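Local coordinates for catabolite control protein A (Lactococcus lactis, PDB 2O20) that probably acts as a global DNA-binding transcriptional regulator of the LacI family, governing carbon catabolite repression and activation, at residues S289-L294 and D322-S327; S75-A80 and S273-P278; G221-E226 and V245-V250. The protein carries 1 engineered substitution. All coordinates share one frame; numbering follows the deposited sequence. Where two conformers were deposited one is given.

Contact 1: S289-L294 and D322-S327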
# COMPACT_ATOMS: atom_id res chain seq x y z
N SER D 289 -3.03 8.46 15.46
CA SER D 289 -3.76 8.88 14.25
C SER D 289 -5.27 9.01 14.49
O SER D 289 -5.86 8.24 15.23
CB SER D 289 -3.52 7.87 13.10
OG SER D 289 -3.86 8.39 11.84
N VAL D 290 -5.89 9.98 13.81
CA VAL D 290 -7.31 9.90 13.49
C VAL D 290 -7.54 8.60 12.69
O VAL D 290 -6.82 8.33 11.70
CB VAL D 290 -7.77 11.14 12.66
CG1 VAL D 290 -9.18 10.96 12.08
CG2 VAL D 290 -7.66 12.41 13.50
N ASN D 291 -8.50 7.79 13.13
CA ASN D 291 -8.94 6.61 12.38
C ASN D 291 -10.17 6.96 11.51
O ASN D 291 -11.26 7.24 12.05
CB ASN D 291 -9.28 5.46 13.33
CG ASN D 291 -9.57 4.14 12.60
OD1 ASN D 291 -8.70 3.57 11.94
ND2 ASN D 291 -10.79 3.66 12.72
N GLN D 292 -9.99 6.96 10.20
CA GLN D 292 -11.10 7.08 9.26
C GLN D 292 -11.55 5.68 8.88
O GLN D 292 -10.71 4.77 8.72
CB GLN D 292 -10.70 7.85 8.01
CG GLN D 292 -10.25 9.30 8.27
CD GLN D 292 -10.03 10.06 6.96
OE1 GLN D 292 -10.71 9.81 5.99
NE2 GLN D 292 -9.07 10.97 6.94
N PRO D 293 -12.87 5.48 8.72
CA PRO D 293 -13.43 4.17 8.36
C PRO D 293 -13.34 3.96 6.84
O PRO D 293 -14.33 4.04 6.12
CB PRO D 293 -14.86 4.27 8.89
CG PRO D 293 -15.20 5.72 8.61
CD PRO D 293 -13.93 6.49 8.90
N LEU D 294 -12.12 3.68 6.37
CA LEU D 294 -11.82 3.71 4.94
C LEU D 294 -12.63 2.71 4.09
O LEU D 294 -13.17 3.07 3.05
CB LEU D 294 -10.33 3.48 4.73
CG LEU D 294 -9.35 4.54 5.30
CD1 LEU D 294 -7.96 4.15 4.86
CD2 LEU D 294 -9.67 5.93 4.84
N ASP D 322 -18.58 8.62 11.08
CA ASP D 322 -17.84 8.90 12.31
C ASP D 322 -16.35 8.51 12.22
O ASP D 322 -15.98 7.67 11.42
CB ASP D 322 -18.43 8.14 13.49
CG ASP D 322 -19.86 8.53 13.78
OD1 ASP D 322 -20.24 9.72 13.59
OD2 ASP D 322 -20.58 7.62 14.19
N HIS D 323 -15.52 9.11 13.08
CA HIS D 323 -14.09 8.75 13.20
C HIS D 323 -13.75 8.64 14.69
O HIS D 323 -14.56 9.01 15.54
CB HIS D 323 -13.22 9.85 12.58
CG HIS D 323 -13.27 11.15 13.32
ND1 HIS D 323 -14.28 12.07 13.13
CD2 HIS D 323 -12.47 11.65 14.29
CE1 HIS D 323 -14.08 13.11 13.92
NE2 HIS D 323 -13.00 12.87 14.66
N GLU D 324 -12.56 8.15 15.00
CA GLU D 324 -12.02 8.08 16.36
C GLU D 324 -10.56 8.55 16.30
O GLU D 324 -10.03 8.75 15.21
CB GLU D 324 -12.02 6.64 16.87
CG GLU D 324 -13.33 5.92 16.81
CD GLU D 324 -13.17 4.53 16.22
OE1 GLU D 324 -13.01 4.43 14.97
OE2 GLU D 324 -13.19 3.54 17.01
N ILE D 325 -9.93 8.72 17.47
CA ILE D 325 -8.46 8.92 17.57
C ILE D 325 -7.90 7.72 18.31
O ILE D 325 -8.40 7.35 19.37
CB ILE D 325 -8.10 10.23 18.27
CG1 ILE D 325 -8.54 11.42 17.40
CG2 ILE D 325 -6.60 10.31 18.60
CD1 ILE D 325 -8.13 12.77 17.88
N PHE D 326 -6.91 7.08 17.70
CA PHE D 326 -6.17 6.00 18.34
C PHE D 326 -4.84 6.50 18.88
O PHE D 326 -3.96 6.88 18.10
CB PHE D 326 -5.91 4.87 17.33
CG PHE D 326 -7.15 4.16 16.85
CD1 PHE D 326 -8.35 4.18 17.58
CD2 PHE D 326 -7.11 3.40 15.70
CE1 PHE D 326 -9.47 3.52 17.11
CE2 PHE D 326 -8.23 2.72 15.24
CZ PHE D 326 -9.40 2.78 15.95
N SER D 327 -4.68 6.46 20.20
CA SER D 327 -3.47 6.99 20.85
C SER D 327 -2.40 5.92 20.88
O SER D 327 -2.63 4.82 21.37
CB SER D 327 -3.78 7.47 22.27
OG SER D 327 -4.60 8.62 22.23
O HOH W 1 -13.56 5.04 12.63
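One face of the Phe326 ring carries the side chain of Asn291, whose CB sits 3.8 Å from the ring centroid in a CH-pi contact displaced toward the rim. The amide follows the CB across the same ring, its plane only 24° from that of the ring, and Asn291 CG comes within 3.3 Å of Phe326 CE2. A second ring, the His323 imidazole, is met obliquely by Val290 CG1 at 4.0 Å from His323 CD2, while His323 NE2 is hydrogen-bonded to Gln170. Asn291 runs alongside Glu324, pointing the same way, its chi1 of -172° turning CG away from the backbone N; ND2 donates to Glu324 OE1 at 3.3 Å. The acceptor lies close to the amide plane of Asn291, whereas ND2 comes from above the plane of the Glu324 carboxylate. The other arm, OD1, takes a hydrogen bond from Asn276 ND2; with both arms engaged, the amide should be fixed in its flip.

Beneath these side chains, strands 289-291 and 324-326 pair antiparallel. Ser289 and Phe326 form one hydrogen-bonded pair, with Phe326 N 2.9 Å from Ser289 O. Asn291 and Glu324 form the next, where Asn291 N lies 2.8 Å from Glu324 O and the return bond is weak. The intervening non-hydrogen-bonded pair puts Val290 CG2 4.1 Å from Ile325 CG1, facing helix 164-177. Beyond the strands, Pro293 CD rests 3.5 Å from Asp322 O. Here 289-294 leads into helix 294-309, while 322-327 follows strand 318-320, so the pair joins two of the crossover connections between the subdomains of the LacI-type core.

Contact 2: S75-A80 and S273-P278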
# COMPACT_ATOMS: atom_id res chain seq x y z
N SER D 75 -1.13 4.06 -3.02
CA SER D 75 -1.61 4.64 -1.73
C SER D 75 -2.50 3.65 -1.02
O SER D 75 -3.58 3.32 -1.53
CB SER D 75 -2.44 5.92 -1.94
OG SER D 75 -3.15 6.28 -0.73
N THR D 76 -2.10 3.19 0.18
CA THR D 76 -2.93 2.23 0.89
C THR D 76 -4.23 2.87 1.37
O THR D 76 -5.19 2.16 1.61
CB THR D 76 -2.24 1.53 2.08
OG1 THR D 76 -1.82 2.49 3.06
CG2 THR D 76 -1.08 0.71 1.62
N TYR D 77 -4.23 4.20 1.56
CA TYR D 77 -5.43 5.00 1.85
C TYR D 77 -6.49 4.83 0.75
O TYR D 77 -7.63 4.41 1.04
CB TYR D 77 -5.04 6.48 2.02
CG TYR D 77 -6.20 7.43 2.19
CD1 TYR D 77 -6.72 7.68 3.42
CD2 TYR D 77 -6.78 8.05 1.08
CE1 TYR D 77 -7.82 8.54 3.59
CE2 TYR D 77 -7.88 8.91 1.23
CZ TYR D 77 -8.39 9.14 2.49
OH TYR D 77 -9.46 9.97 2.66
N PHE D 78 -6.12 5.11 -0.50
CA PHE D 78 -7.04 4.96 -1.62
C PHE D 78 -7.36 3.48 -1.93
O PHE D 78 -8.51 3.14 -2.22
CB PHE D 78 -6.53 5.68 -2.88
CG PHE D 78 -6.46 7.16 -2.72
CD1 PHE D 78 -7.62 7.90 -2.50
CD2 PHE D 78 -5.25 7.83 -2.81
CE1 PHE D 78 -7.58 9.28 -2.36
CE2 PHE D 78 -5.19 9.21 -2.65
CZ PHE D 78 -6.37 9.93 -2.42
N ALA D 79 -6.36 2.61 -1.81
CA ALA D 79 -6.60 1.16 -2.00
C ALA D 79 -7.63 0.57 -1.00
O ALA D 79 -8.45 -0.28 -1.36
CB ALA D 79 -5.28 0.39 -1.96
N ALA D 80 -7.60 1.03 0.26
CA ALA D 80 -8.54 0.54 1.25
C ALA D 80 -9.97 0.97 0.96
O ALA D 80 -10.90 0.17 1.09
CB ALA D 80 -8.11 0.97 2.64
N SER D 273 -1.35 11.70 12.99
CA SER D 273 -1.69 11.52 11.58
C SER D 273 -3.21 11.59 11.29
O SER D 273 -4.04 11.70 12.19
CB SER D 273 -1.10 10.18 11.09
OG SER D 273 -1.12 10.09 9.67
N GLY D 274 -3.54 11.54 10.01
CA GLY D 274 -4.86 11.88 9.54
C GLY D 274 -5.89 10.79 9.24
O GLY D 274 -7.08 11.12 9.21
N ALA D 275 -5.48 9.54 9.01
CA ALA D 275 -6.46 8.47 8.62
C ALA D 275 -6.29 7.04 9.14
O ALA D 275 -7.25 6.24 9.11
CB ALA D 275 -6.60 8.43 7.06
N ASN D 276 -5.10 6.70 9.63
CA ASN D 276 -4.78 5.34 10.06
C ASN D 276 -4.94 4.31 8.94
O ASN D 276 -5.51 3.23 9.16
CB ASN D 276 -5.68 4.94 11.24
CG ASN D 276 -5.12 3.81 12.03
OD1 ASN D 276 -3.91 3.75 12.23
ND2 ASN D 276 -5.98 2.90 12.47
N SER D 277 -4.54 4.67 7.73
CA SER D 277 -4.48 3.74 6.60
C SER D 277 -3.55 2.55 6.91
O SER D 277 -2.76 2.61 7.88
CB SER D 277 -4.02 4.49 5.33
OG SER D 277 -2.69 4.95 5.41
N PRO D 278 -3.63 1.48 6.10
CA PRO D 278 -2.83 0.29 6.38
C PRO D 278 -1.33 0.46 6.64
O PRO D 278 -0.81 -0.22 7.52
CB PRO D 278 -3.14 -0.64 5.21
CG PRO D 278 -4.52 -0.22 4.77
CD PRO D 278 -4.58 1.25 4.99
O HOH W 2 -1.76 5.75 2.87
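Across the cleft of the core domain, the first turn of helix 76-91 meets the loop that follows strand 270-272, with Thr76, Tyr77 and Ala80 facing Ala275, Ser277 and Pro278. The Pro278 ring slides past Thr76 in the opposite direction: its CD is 3.6 Å from Thr76 O and equally 3.6 Å from Thr76 OG1. That hydroxyl is turned this way by a chi1 of 60°, which sets it between the backbone N and the carbonyl carbon. Ala80, one helical turn on, adds its CB at 4.2 Å from Pro278 CD. Ala275 CB approaches the Tyr77 ring at its edge, near the ring plane, 3.7 Å from CE1.

The helix belongs to one subdomain of the periplasmic-binding-protein-like fold and the loop to the other, so this is an interface between the two lobes. Apolar contacts and hydroxyls mix here, and a water bridges the two sides: it gives a hydrogen bond to Ser277 OG, 2.8 Å away, and accepts one from Tyr77 N at 3.2 Å. Ser277 OG also bonds to Asp248, which ties this side of the loop to its own lobe. Ser75 caps the helix, its OG accepting from Phe78 N in a nearly straight bond of 3.2 Å. On the dimer side, Thr76 and Ala80 pack against Thr74 of the second subunit.

Contact 3: G221-E226 and V245-V250; sequences GNYSYE and VSHDTV. With SO4 (sulfate ion), chain L.
Tyr223 and His247 both place CG anti to their carbonyl carbons, with chi1 of -66° and -62° respectively, and the two side chains lie side by side, pointing the same way. Their planes are 24° apart but slid along each other, so the rings barely overlap; the nearest atoms are Tyr223 CD1 and His247 CE1, 3.6 Å apart. Both nitrogens of the imidazole have a partner. ND1 donates to Asn222 O at 3.3 Å, a bond lying in the plane of the ring and of the carbonyl alike, while NE2 gives only a weak bond of 3.4 Å to O3 of a bound sulfate. Ser246 OG sits over one face of the ring, and a water that donates to Asn222 O lies 3.1 Å from this same hydroxyl.

These are the loops after strands 218-219 and 242-245, which flank strand 183-186 in the parallel sheet, and each leads into a helix, in the alternating strand-helix order of the periplasmic-binding-protein fold. Ser224 N-caps helix 225-237, and His247 occupies the N-cap position of helix 248-260. The sulfate, probably from the crystallisation liquor, is also bonded to Asn195.

Farther along, Thr249 OG1 donates to Tyr223 O at 3.0 Å, approaching tilted from the carbonyl plane. Val250 packs next to it, CG2 lying 3.4 Å from Tyr223 C and also touching Ser224 O. Tyr225 CA makes a CA-H...O contact of 3.3 Å with Thr249 O, which lies at the edge of the tyrosine ring. The ring itself leads away from Thr249: its hydroxyl bonds to Ser256, and it meets Tyr282 of the second subunit.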
# COMPACT_ATOMS: atom_id res chain seq x y z
N GLY D 221 0.51 21.92 0.70
CA GLY D 221 0.97 21.25 -0.54
C GLY D 221 1.74 19.95 -0.36
O GLY D 221 2.55 19.57 -1.22
N ASN D 222 1.46 19.26 0.74
CA ASN D 222 2.22 18.10 1.16
C ASN D 222 1.43 16.83 1.03
O ASN D 222 0.38 16.70 1.66
CB ASN D 222 2.66 18.28 2.61
CG ASN D 222 3.65 19.38 2.73
OD1 ASN D 222 4.76 19.28 2.19
ND2 ASN D 222 3.26 20.48 3.38
N TYR D 223 1.93 15.92 0.20
CA TYR D 223 1.21 14.69 -0.17
C TYR D 223 1.99 13.38 -0.00
O TYR D 223 1.36 12.34 0.20
CB TYR D 223 0.69 14.81 -1.61
CG TYR D 223 -0.37 15.89 -1.82
CD1 TYR D 223 -1.70 15.65 -1.48
CD2 TYR D 223 -0.05 17.14 -2.35
CE1 TYR D 223 -2.68 16.61 -1.66
CE2 TYR D 223 -1.02 18.12 -2.51
CZ TYR D 223 -2.34 17.84 -2.18
OH TYR D 223 -3.35 18.80 -2.35
N SER D 224 3.32 13.45 -0.03
CA SER D 224 4.18 12.29 -0.09
C SER D 224 5.06 12.07 1.15
O SER D 224 5.31 12.99 1.96
CB SER D 224 5.07 12.39 -1.34
OG SER D 224 6.15 13.30 -1.18
N TYR D 225 5.49 10.82 1.31
CA TYR D 225 6.48 10.43 2.33
C TYR D 225 7.76 11.30 2.25
O TYR D 225 8.22 11.84 3.27
CB TYR D 225 6.86 8.94 2.13
CG TYR D 225 7.91 8.40 3.05
CD1 TYR D 225 7.63 8.11 4.39
CD2 TYR D 225 9.20 8.13 2.58
CE1 TYR D 225 8.63 7.59 5.23
CE2 TYR D 225 10.18 7.62 3.42
CZ TYR D 225 9.88 7.36 4.74
OH TYR D 225 10.89 6.85 5.54
N GLU D 226 8.28 11.51 1.04
CA GLU D 226 9.50 12.34 0.86
C GLU D 226 9.26 13.81 1.25
O GLU D 226 10.13 14.45 1.82
CB GLU D 226 10.10 12.26 -0.54
CG GLU D 226 10.96 11.02 -0.82
CD GLU D 226 12.16 10.85 0.12
OE1 GLU D 226 12.77 11.86 0.58
OE2 GLU D 226 12.51 9.68 0.38
N VAL D 245 -1.07 16.15 11.05
CA VAL D 245 -0.73 15.91 9.66
C VAL D 245 -1.91 15.22 8.94
O VAL D 245 -2.48 14.23 9.44
CB VAL D 245 0.55 15.04 9.56
CG1 VAL D 245 0.97 14.97 8.11
CG2 VAL D 245 1.69 15.60 10.48
N SER D 246 -2.37 15.79 7.84
CA SER D 246 -3.58 15.28 7.25
C SER D 246 -3.40 13.93 6.52
O SER D 246 -4.34 13.14 6.49
CB SER D 246 -4.23 16.30 6.32
OG SER D 246 -3.39 16.54 5.24
N HIS D 247 -2.24 13.69 5.92
CA HIS D 247 -2.02 12.45 5.14
C HIS D 247 -1.04 11.54 5.84
O HIS D 247 -0.00 11.96 6.29
CB HIS D 247 -1.53 12.77 3.74
CG HIS D 247 -2.50 13.56 2.94
ND1 HIS D 247 -2.16 14.74 2.32
CD2 HIS D 247 -3.83 13.39 2.74
CE1 HIS D 247 -3.23 15.25 1.74
NE2 HIS D 247 -4.26 14.45 1.98
N ASP D 248 -1.39 10.26 5.93
CA ASP D 248 -0.56 9.28 6.64
C ASP D 248 0.86 9.17 6.07
O ASP D 248 1.80 9.03 6.83
CB ASP D 248 -1.22 7.88 6.58
CG ASP D 248 -2.52 7.80 7.37
OD1 ASP D 248 -2.73 8.49 8.41
OD2 ASP D 248 -3.38 7.02 6.89
N THR D 249 1.01 9.17 4.74
CA THR D 249 2.33 9.04 4.12
C THR D 249 3.25 10.19 4.54
O THR D 249 4.42 9.97 4.83
CB THR D 249 2.26 9.04 2.60
OG1 THR D 249 1.37 10.09 2.19
CG2 THR D 249 1.79 7.69 2.06
N VAL D 250 2.70 11.39 4.59
CA VAL D 250 3.42 12.57 5.07
C VAL D 250 3.84 12.45 6.56
O VAL D 250 4.96 12.78 6.94
CB VAL D 250 2.61 13.84 4.80
CG1 VAL D 250 3.38 15.07 5.27
CG2 VAL D 250 2.22 13.94 3.30
S SO4 L . -6.37 16.70 0.38
O1 SO4 L . -7.22 17.58 -0.43
O2 SO4 L . -5.19 17.45 0.82
O3 SO4 L . -7.13 16.23 1.55
O4 SO4 L . -5.95 15.56 -0.44
O HOH W 3 -0.34 16.17 4.82

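How the contacts relate
Asp248 and the 273-278 loop connect all three contacts. From contact 3, Asp248 OD1 reaches Ser273 OG and Asp248 OD2 reaches Ser277 OG, both at 2.6 Å, so the start of helix 248-260 holds the loop that contact 2 sets against the opposite lobe. The same loop borders contact 1, where Val290 N is 3.0 Å from Ser273 O and Asn291 OD1 2.9 Å from Asn276 ND2, both probable hydrogen bonds. The centre of contact 2 lies about 11 Å from the centres of both others, and those of contacts 1 and 3 are about 17 Å apart. Of the three, contact 3 alone touches the sulfate, through His247 and Tyr223.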